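Local coordinates for protein endonuclease IV (PDB 3AAM) that cleaves DNA at apurinic or apyrimidinic sites during base excision repair, leaving a 3'-hydroxyl and a 5'-terminal sugar phosphate, at residues Ala66-Ser71 against Ala98-Glu103; Gly186-Leu191 against Phe235-Leu240; Pro201-Asn206 against Arg243-Glu248. All coordinates share one frame; numbering follows the deposited sequence.

Contact 1: Ala66-Ser71 against Ala98-Glu103. With PO4 (phosphate ion), chain C.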
loop_
_atom_site.group_PDB
_atom_site.type_symbol
_atom_site.label_atom_id
_atom_site.label_comp_id
_atom_site.label_asym_id
_atom_site.label_seq_id
_atom_site.Cartn_x
_atom_site.Cartn_y
_atom_site.Cartn_z
ATOM N N ALA A 66 -8.791 4.620 4.328
ATOM C CA ALA A 66 -8.522 4.597 2.903
ATOM C C ALA A 66 -7.049 4.828 2.623
ATOM O O ALA A 66 -6.347 5.484 3.396
ATOM C CB ALA A 66 -9.356 5.656 2.204
ATOM N N VAL A 67 -6.585 4.276 1.510
ATOM C CA VAL A 67 -5.200 4.416 1.107
ATOM C C VAL A 67 -5.152 4.743 -0.375
ATOM O O VAL A 67 -5.898 4.166 -1.162
ATOM C CB VAL A 67 -4.410 3.096 1.300
ATOM C CG1 VAL A 67 -2.962 3.296 0.904
ATOM C CG2 VAL A 67 -4.516 2.616 2.735
ATOM N N ILE A 68 -4.289 5.678 -0.751
ATOM C CA ILE A 68 -4.115 6.012 -2.155
ATOM C C ILE A 68 -2.767 5.429 -2.564
ATOM O O ILE A 68 -1.751 5.677 -1.912
ATOM C CB ILE A 68 -4.137 7.542 -2.400
ATOM C CG1 ILE A 68 -5.593 8.018 -2.453
ATOM C CG2 ILE A 68 -3.399 7.884 -3.692
ATOM C CD1 ILE A 68 -5.768 9.515 -2.631
ATOM N N HIS A 69 -2.771 4.627 -3.624
ATOM C CA HIS A 69 -1.548 4.011 -4.118
ATOM C C HIS A 69 -1.000 4.846 -5.273
ATOM O O HIS A 69 -1.751 5.247 -6.161
ATOM C CB HIS A 69 -1.835 2.587 -4.620
ATOM C CG HIS A 69 -0.626 1.703 -4.671
ATOM N ND1 HIS A 69 0.511 2.028 -5.377
ATOM C CD2 HIS A 69 -0.375 0.507 -4.085
ATOM C CE1 HIS A 69 1.412 1.074 -5.223
ATOM N NE2 HIS A 69 0.899 0.139 -4.445
ATOM N N ALA A 70 0.299 5.122 -5.247
ATOM C CA ALA A 70 0.941 5.873 -6.322
ATOM C C ALA A 70 1.098 4.914 -7.498
ATOM O O ALA A 70 1.077 3.696 -7.321
ATOM C CB ALA A 70 2.311 6.377 -5.867
ATOM N N SER A 71 1.258 5.450 -8.702
ATOM C CA SER A 71 1.417 4.589 -9.867
ATOM C C SER A 71 2.758 3.876 -9.864
ATOM O O SER A 71 3.715 4.332 -9.241
ATOM C CB SER A 71 1.303 5.399 -11.154
ATOM O OG SER A 71 1.689 4.602 -12.261
ATOM N N ALA A 98 -5.001 14.654 0.412
ATOM C CA ALA A 98 -5.327 15.681 1.397
ATOM C C ALA A 98 -6.736 16.218 1.160
ATOM O O ALA A 98 -7.508 16.395 2.101
ATOM C CB ALA A 98 -4.311 16.820 1.337
ATOM N N LEU A 99 -7.068 16.473 -0.099
ATOM C CA LEU A 99 -8.391 16.981 -0.438
ATOM C C LEU A 99 -9.478 15.984 -0.062
ATOM O O LEU A 99 -10.524 16.357 0.473
ATOM C CB LEU A 99 -8.476 17.282 -1.936
ATOM C CG LEU A 99 -7.764 18.536 -2.444
ATOM C CD1 LEU A 99 -7.780 18.556 -3.963
ATOM C CD2 LEU A 99 -8.456 19.772 -1.883
ATOM N N LEU A 100 -9.225 14.711 -0.334
ATOM C CA LEU A 100 -10.196 13.668 -0.040
ATOM C C LEU A 100 -10.260 13.255 1.424
ATOM O O LEU A 100 -11.208 12.599 1.839
ATOM C CB LEU A 100 -9.909 12.437 -0.903
ATOM C CG LEU A 100 -10.146 12.633 -2.404
ATOM C CD1 LEU A 100 -9.651 11.419 -3.174
ATOM C CD2 LEU A 100 -11.634 12.860 -2.650
ATOM N N GLY A 101 -9.257 13.636 2.205
ATOM C CA GLY A 101 -9.240 13.257 3.604
ATOM C C GLY A 101 -8.697 11.848 3.780
ATOM O O GLY A 101 -8.930 11.207 4.806
ATOM N N VAL A 102 -7.993 11.357 2.762
ATOM C CA VAL A 102 -7.389 10.027 2.802
ATOM C C VAL A 102 -6.119 10.150 3.642
ATOM O O VAL A 102 -5.251 10.964 3.340
ATOM C CB VAL A 102 -7.040 9.536 1.380
ATOM C CG1 VAL A 102 -6.228 8.251 1.453
ATOM C CG2 VAL A 102 -8.325 9.298 0.585
ATOM N N GLU A 103 -6.006 9.337 4.686
ATOM C CA GLU A 103 -4.858 9.429 5.580
ATOM C C GLU A 103 -3.524 8.884 5.088
ATOM O O GLU A 103 -2.479 9.306 5.581
ATOM C CB GLU A 103 -5.191 8.778 6.927
ATOM C CG GLU A 103 -4.143 9.036 8.006
ATOM C CD GLU A 103 -4.544 8.481 9.359
ATOM O OE1 GLU A 103 -5.611 8.875 9.875
ATOM O OE2 GLU A 103 -3.790 7.652 9.909
HETATM P P PO4 C . 2.813 -2.732 -5.546
HETATM O O1 PO4 C . 1.976 -2.596 -6.872
HETATM O O2 PO4 C . 1.852 -2.590 -4.302
HETATM O O3 PO4 C . 3.506 -4.126 -5.515
HETATM O O4 PO4 C . 3.913 -1.603 -5.507
HETATM O O HOH W 1 -7.925 7.404 5.732
#

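Contact 2: Gly186-Leu191 against Phe235-Leu240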
loop_
_atom_site.group_PDB
_atom_site.type_symbol
_atom_site.label_atom_id
_atom_site.label_comp_id
_atom_site.label_asym_id
_atom_site.label_seq_id
_atom_site.Cartn_x
_atom_site.Cartn_y
_atom_site.Cartn_z
ATOM N N GLY A 186 8.676 -14.523 12.863
ATOM C CA GLY A 186 10.053 -14.069 12.828
ATOM C C GLY A 186 10.236 -12.885 11.902
ATOM O O GLY A 186 11.047 -11.996 12.163
ATOM N N VAL A 187 9.488 -12.876 10.805
ATOM C CA VAL A 187 9.572 -11.777 9.853
ATOM C C VAL A 187 9.046 -10.507 10.509
ATOM O O VAL A 187 9.609 -9.428 10.335
ATOM C CB VAL A 187 8.753 -12.072 8.576
ATOM C CG1 VAL A 187 8.753 -10.853 7.664
ATOM C CG2 VAL A 187 9.352 -13.263 7.841
ATOM N N LEU A 188 7.962 -10.628 11.269
ATOM C CA LEU A 188 7.417 -9.459 11.936
ATOM C C LEU A 188 8.351 -9.015 13.055
ATOM O O LEU A 188 8.438 -7.827 13.350
ATOM C CB LEU A 188 6.017 -9.743 12.487
ATOM C CG LEU A 188 4.943 -9.960 11.417
ATOM C CD1 LEU A 188 3.618 -10.234 12.105
ATOM C CD2 LEU A 188 4.834 -8.737 10.516
ATOM N N ASP A 189 9.055 -9.964 13.673
ATOM C CA ASP A 189 9.989 -9.609 14.740
ATOM C C ASP A 189 11.120 -8.788 14.139
ATOM O O ASP A 189 11.590 -7.825 14.741
ATOM C CB ASP A 189 10.594 -10.851 15.404
ATOM C CG ASP A 189 9.553 -11.747 16.046
ATOM O OD1 ASP A 189 8.506 -11.240 16.495
ATOM O OD2 ASP A 189 9.796 -12.971 16.115
ATOM N N ALA A 190 11.556 -9.188 12.947
ATOM C CA ALA A 190 12.636 -8.499 12.253
ATOM C C ALA A 190 12.198 -7.098 11.859
ATOM O O ALA A 190 12.959 -6.137 11.977
ATOM C CB ALA A 190 13.050 -9.292 11.012
ATOM N N LEU A 191 10.959 -6.978 11.397
ATOM C CA LEU A 191 10.445 -5.680 10.995
ATOM C C LEU A 191 10.328 -4.745 12.194
ATOM O O LEU A 191 10.617 -3.553 12.090
ATOM C CB LEU A 191 9.083 -5.838 10.312
ATOM C CG LEU A 191 8.462 -4.560 9.742
ATOM C CD1 LEU A 191 9.395 -3.952 8.700
ATOM C CD2 LEU A 191 7.107 -4.886 9.118
ATOM N N PHE A 235 -1.813 -11.626 9.402
ATOM C CA PHE A 235 -3.093 -10.949 9.556
ATOM C C PHE A 235 -3.580 -10.971 11.001
ATOM O O PHE A 235 -4.120 -9.982 11.494
ATOM C CB PHE A 235 -4.131 -11.628 8.649
ATOM C CG PHE A 235 -5.478 -10.947 8.627
ATOM C CD1 PHE A 235 -5.619 -9.654 8.128
ATOM C CD2 PHE A 235 -6.613 -11.618 9.066
ATOM C CE1 PHE A 235 -6.875 -9.040 8.064
ATOM C CE2 PHE A 235 -7.871 -11.015 9.007
ATOM C CZ PHE A 235 -8.003 -9.727 8.505
ATOM N N LEU A 236 -3.362 -12.093 11.683
ATOM C CA LEU A 236 -3.818 -12.256 13.056
ATOM C C LEU A 236 -2.768 -12.020 14.131
ATOM O O LEU A 236 -3.015 -12.295 15.305
ATOM C CB LEU A 236 -4.408 -13.654 13.232
ATOM C CG LEU A 236 -5.611 -13.975 12.342
ATOM C CD1 LEU A 236 -6.136 -15.363 12.694
ATOM C CD2 LEU A 236 -6.698 -12.926 12.537
ATOM N N ASP A 237 -1.596 -11.525 13.752
ATOM C CA ASP A 237 -0.578 -11.279 14.764
ATOM C C ASP A 237 -1.135 -10.208 15.693
ATOM O O ASP A 237 -1.578 -9.159 15.241
ATOM C CB ASP A 237 0.722 -10.798 14.123
ATOM C CG ASP A 237 1.845 -10.659 15.129
ATOM O OD1 ASP A 237 1.833 -9.678 15.901
ATOM O OD2 ASP A 237 2.730 -11.537 15.151
ATOM N N PRO A 238 -1.121 -10.460 17.010
ATOM C CA PRO A 238 -1.643 -9.487 17.973
ATOM C C PRO A 238 -1.069 -8.077 17.865
ATOM O O PRO A 238 -1.726 -7.106 18.228
ATOM C CB PRO A 238 -1.326 -10.138 19.317
ATOM C CG PRO A 238 -1.438 -11.595 19.006
ATOM C CD PRO A 238 -0.696 -11.695 17.694
ATOM N N ARG A 239 0.156 -7.963 17.369
ATOM C CA ARG A 239 0.790 -6.658 17.241
ATOM C C ARG A 239 0.205 -5.823 16.105
ATOM O O ARG A 239 0.407 -4.612 16.057
ATOM C CB ARG A 239 2.294 -6.829 17.021
ATOM C CG ARG A 239 3.021 -7.431 18.209
ATOM C CD ARG A 239 4.436 -7.851 17.847
ATOM N NE ARG A 239 4.456 -9.009 16.958
ATOM C CZ ARG A 239 5.563 -9.642 16.574
ATOM N NH1 ARG A 239 6.750 -9.227 16.998
ATOM N NH2 ARG A 239 5.484 -10.699 15.771
ATOM N N LEU A 240 -0.526 -6.472 15.204
ATOM C CA LEU A 240 -1.109 -5.780 14.057
ATOM C C LEU A 240 -2.629 -5.743 14.091
ATOM O O LEU A 240 -3.264 -5.377 13.102
ATOM C CB LEU A 240 -0.670 -6.463 12.762
ATOM C CG LEU A 240 0.833 -6.661 12.559
ATOM C CD1 LEU A 240 1.061 -7.425 11.267
ATOM C CD2 LEU A 240 1.539 -5.313 12.528
#

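Contact 3: Pro201-Asn206 against Arg243-Glu248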
loop_
_atom_site.group_PDB
_atom_site.type_symbol
_atom_site.label_atom_id
_atom_site.label_comp_id
_atom_site.label_asym_id
_atom_site.label_seq_id
_atom_site.Cartn_x
_atom_site.Cartn_y
_atom_site.Cartn_z
ATOM N N PRO A 201 1.527 1.219 9.512
ATOM C CA PRO A 201 0.066 1.299 9.572
ATOM C C PRO A 201 -0.722 0.482 8.560
ATOM O O PRO A 201 -1.884 0.146 8.797
ATOM C CB PRO A 201 -0.193 2.794 9.425
ATOM C CG PRO A 201 0.900 3.224 8.500
ATOM C CD PRO A 201 2.107 2.499 9.063
ATOM N N VAL A 202 -0.094 0.163 7.437
ATOM C CA VAL A 202 -0.762 -0.585 6.386
ATOM C C VAL A 202 0.070 -1.762 5.914
ATOM O O VAL A 202 1.291 -1.667 5.780
ATOM C CB VAL A 202 -1.057 0.322 5.164
ATOM C CG1 VAL A 202 -1.766 -0.477 4.084
ATOM C CG2 VAL A 202 -1.893 1.520 5.589
ATOM N N VAL A 203 -0.610 -2.875 5.664
ATOM C CA VAL A 203 0.041 -4.077 5.179
ATOM C C VAL A 203 -0.587 -4.494 3.854
ATOM O O VAL A 203 -1.814 -4.579 3.746
ATOM C CB VAL A 203 -0.135 -5.262 6.169
ATOM C CG1 VAL A 203 0.453 -6.536 5.557
ATOM C CG2 VAL A 203 0.531 -4.949 7.504
ATOM N N HIS A 204 0.241 -4.705 2.836
ATOM C CA HIS A 204 -0.267 -5.204 1.559
ATOM C C HIS A 204 -0.076 -6.708 1.735
ATOM O O HIS A 204 1.024 -7.238 1.548
ATOM C CB HIS A 204 0.562 -4.686 0.376
ATOM C CG HIS A 204 0.247 -3.276 -0.019
ATOM N ND1 HIS A 204 -0.975 -2.683 0.224
ATOM C CD2 HIS A 204 0.985 -2.355 -0.684
ATOM C CE1 HIS A 204 -0.974 -1.458 -0.272
ATOM N NE2 HIS A 204 0.203 -1.234 -0.829
ATOM N N LEU A 205 -1.157 -7.376 2.135
ATOM C CA LEU A 205 -1.157 -8.804 2.422
ATOM C C LEU A 205 -1.297 -9.663 1.174
ATOM O O LEU A 205 -2.243 -10.436 1.031
ATOM C CB LEU A 205 -2.284 -9.120 3.413
ATOM C CG LEU A 205 -2.178 -10.424 4.208
ATOM C CD1 LEU A 205 -1.041 -10.321 5.226
ATOM C CD2 LEU A 205 -3.493 -10.691 4.918
ATOM N N ASN A 206 -0.337 -9.514 0.274
ATOM C CA ASN A 206 -0.313 -10.258 -0.976
ATOM C C ASN A 206 0.363 -11.616 -0.834
ATOM O O ASN A 206 1.386 -11.731 -0.160
ATOM C CB ASN A 206 0.456 -9.458 -2.033
ATOM C CG ASN A 206 -0.219 -8.151 -2.379
ATOM O OD1 ASN A 206 0.418 -7.096 -2.425
ATOM N ND2 ASN A 206 -1.512 -8.214 -2.633
ATOM N N ARG A 243 -4.294 -2.621 12.627
ATOM C CA ARG A 243 -3.772 -2.102 11.372
ATOM C C ARG A 243 -4.719 -2.339 10.206
ATOM O O ARG A 243 -5.767 -2.975 10.352
ATOM C CB ARG A 243 -2.408 -2.725 11.058
ATOM C CG ARG A 243 -1.387 -2.636 12.185
ATOM C CD ARG A 243 -1.175 -1.218 12.688
ATOM N NE ARG A 243 -0.171 -1.201 13.750
ATOM C CZ ARG A 243 -0.075 -0.261 14.682
ATOM N NH1 ARG A 243 -0.925 0.756 14.696
ATOM N NH2 ARG A 243 0.868 -0.347 15.612
ATOM N N VAL A 244 -4.329 -1.819 9.047
ATOM C CA VAL A 244 -5.105 -1.932 7.820
ATOM C C VAL A 244 -4.432 -2.903 6.855
ATOM O O VAL A 244 -3.250 -2.765 6.558
ATOM C CB VAL A 244 -5.225 -0.555 7.143
ATOM C CG1 VAL A 244 -5.879 -0.692 5.773
ATOM C CG2 VAL A 244 -6.032 0.379 8.032
ATOM N N PHE A 245 -5.193 -3.877 6.369
ATOM C CA PHE A 245 -4.674 -4.877 5.444
ATOM C C PHE A 245 -5.360 -4.753 4.091
ATOM O O PHE A 245 -6.587 -4.797 4.002
ATOM C CB PHE A 245 -4.899 -6.279 6.012
ATOM C CG PHE A 245 -4.076 -6.579 7.237
ATOM C CD1 PHE A 245 -2.883 -7.276 7.135
ATOM C CD2 PHE A 245 -4.492 -6.140 8.490
ATOM C CE1 PHE A 245 -2.107 -7.543 8.262
ATOM C CE2 PHE A 245 -3.724 -6.399 9.625
ATOM C CZ PHE A 245 -2.529 -7.103 9.511
ATOM N N ILE A 246 -4.560 -4.587 3.041
ATOM C CA ILE A 246 -5.076 -4.458 1.681
ATOM C C ILE A 246 -4.488 -5.528 0.767
ATOM O O ILE A 246 -3.268 -5.698 0.698
ATOM C CB ILE A 246 -4.729 -3.062 1.080
ATOM C CG1 ILE A 246 -5.404 -1.951 1.887
ATOM C CG2 ILE A 246 -5.161 -2.990 -0.377
ATOM C CD1 ILE A 246 -6.932 -2.002 1.864
ATOM N N LEU A 247 -5.358 -6.251 0.070
ATOM C CA LEU A 247 -4.934 -7.281 -0.872
ATOM C C LEU A 247 -4.933 -6.607 -2.241
ATOM O O LEU A 247 -5.844 -5.838 -2.552
ATOM C CB LEU A 247 -5.920 -8.456 -0.865
ATOM C CG LEU A 247 -5.601 -9.599 -1.831
ATOM C CD1 LEU A 247 -4.264 -10.249 -1.476
ATOM C CD2 LEU A 247 -6.720 -10.629 -1.769
ATOM N N GLU A 248 -3.903 -6.878 -3.040
ATOM C CA GLU A 248 -3.774 -6.278 -4.368
ATOM C C GLU A 248 -3.684 -7.374 -5.425
ATOM O O GLU A 248 -2.598 -7.717 -5.884
ATOM C CB GLU A 248 -2.518 -5.407 -4.428
ATOM C CG GLU A 248 -2.405 -4.367 -3.319
ATOM C CD GLU A 248 -1.108 -3.586 -3.402
ATOM O OE1 GLU A 248 -0.038 -4.224 -3.518
ATOM O OE2 GLU A 248 -1.155 -2.342 -3.347
#

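Contact 1: Ala66-Ser71 against Ala98-Glu103
A single water takes two backbone N-H groups across this contact: Ala66 N donates to it at 3.2 Å and Glu103 N at 2.9 Å. No direct hydrogen bond joins the two segments, and apart from this water the meeting is by packing, mostly of aliphatic side chains. Val102 carries most of it. With CG1 anti to the backbone N (chi1 172°), its CG1 lies 3.4 Å from Ala66 O and 4.0 Å from Ile68 CG1. The other branch, CG2, meets the methyl CB of Ala66 at 4.1 Å and also reaches the CD1 end of Ile68. The side chains of Ile68 and Val102 cross at about a right angle, so the isoleucine lies across the valine and extends past it to Leu100, its CD1 4.4 Å from Leu100 CD1. Phe54 of helix 48-60 packs on both Leu100 and Val102. A Schellman motif ends helix 82-100 here, with Gly101 as its C-prime residue at positive phi and Val102 N bonded back to Ala97 O; the turn brings Val102 in over strand 66-69. Past it, Glu103 sends its side chain away to a salt bridge with Arg133. On the strand, His69 serves a different environment. Its NE2 donates to O2 of a phosphate ion, probably from the crystallisation liquor, at 2.9 Å (N-H...O 155°), while ND1 donates in the ring plane to a lone pair of Ala70 O, 2.6 Å away, a bond that should fix the rotation of the imidazole. In this beta-alpha-beta crossover of the TIM barrel, the helix end is thus held to the strand by apolar packing, which has little directional preference, while the water satisfies two backbone N-H groups that do not meet directly.

Contact 2: Gly186-Leu191 against Phe235-Leu240
One salt bridge, Asp189 to Arg239, and the packing of Leu188 join helix 184-194 to the loop between helix 230-235 and strand 244-247, on the outside of the barrel. Arg239 is the hub. Its NH1 donates to Asp189 OD1 at 2.7 Å, nearly in line with the C-O bond of the acid, and NH2 adds a weak bond to the same oxygen. The two side chains cross at about a right angle, with carboxylate and guanidinium planes 53° apart. Within the loop, Asp237 holds the arginine in place, gripped side-on: NE reaches OD1 at 2.9 Å and NH2 reaches OD2 at 2.9 Å, both on the syn sides and nearly straight, though the donors stand somewhat out of the carboxylate plane. Asp237 OD1 is used again, from its anti side, by the backbone N of Arg239 at 2.8 Å, which closes an Asx turn. A bend at chi3 (-70°) folds the arginine back onto Asp237 and still lets its far nitrogens reach the helix. One positive charge thus stands between two carboxylates and probably offsets their mutual repulsion. Leu188 supplies the apolar half. Its CD1 lies 3.4 Å from Asp237 OD2 and meets Leu240 CD1 tip to tip at 3.9 Å, while its CB sits 3.5 Å from Arg239 NH2. Inward, Leu188 rests on Leu168 of strand 165-169 and Leu240 touches Phe245 of strand 244-247, so the loop is held between an outer helix and the barrel wall; Phe235, ending helix 230-235, packs edge-to-face with the same Phe245 ring.

Contact 3: Pro201-Asn206 against Arg243-Glu248
His204 and Glu248 both turn CG anti to the carbonyl carbon (chi1 -79° and -53°), and Glu248 then runs extended, which lays its carboxylate over one face of the imidazole. The two planes are 28° apart, and Glu248 OE2 stands 3.0 Å above the ring plane, offset toward the rim; the same oxygen accepts a hydrogen bond from Gln32 NE2. His69 lies against the same histidine, ring near ring. With an alanine in place of His204, the Glu248 carboxylate would probably lose the surface it stacks on, leaving Gln32 to hold it with less support, and a gap would open beside His69. The backbones run parallel. Val203 uses both its polar atoms, its N donating to Val244 O and its O accepting from Ile246 N, each at 2.8 Å. Pro201 O accepts from Val244 N before them, and a weak bond from Leu205 N to Ile246 O continues the ladder. On the sheet face opposite His204, Val203 and Phe245 lie side by side and point the same way, Val203 CB 3.5 Å from Phe245 CD1. Leu205 CD1 touches the same ring carbon at 4.0 Å. Leu205 is the centre of an inverse gamma turn, and its buried carbonyl O has no partner; Leu247 CD1 is 3.2 Å from it. Beyond the turn, Asn206 comes close to both Glu248 and the manganese ligand His219, whose ND1 is hydrogen-bonded to Glu248 O. Adjacent parallel strands with the active site at their C-terminal ends are characteristic of TIM-barrel enzymes; here, in the AP endonuclease 2 family, that end holds the metal, manganese in this crystal.

Contact 3 lies deepest, its centre about 6 Å from the centre of the chain, and joins two barrel strands through backbone bonds and a stacked polar pair beside the metal site. Contact 1, about 10 Å out, is also buried, but it packs a helix end on a strand of the same sheet with aliphatic carbon and one water. They touch where His69 CD2 comes within 3.0 Å of Glu248 OE2, and again where Val67 packs on Val202. Contact 2 is the most peripheral, about 17 Å out, and combines a salt-bridge network, partly exposed at Asp189 and Arg239, with buried leucine. It reaches contact 3 through aromatic packing and stays apart from contact 1, across the chain's centre.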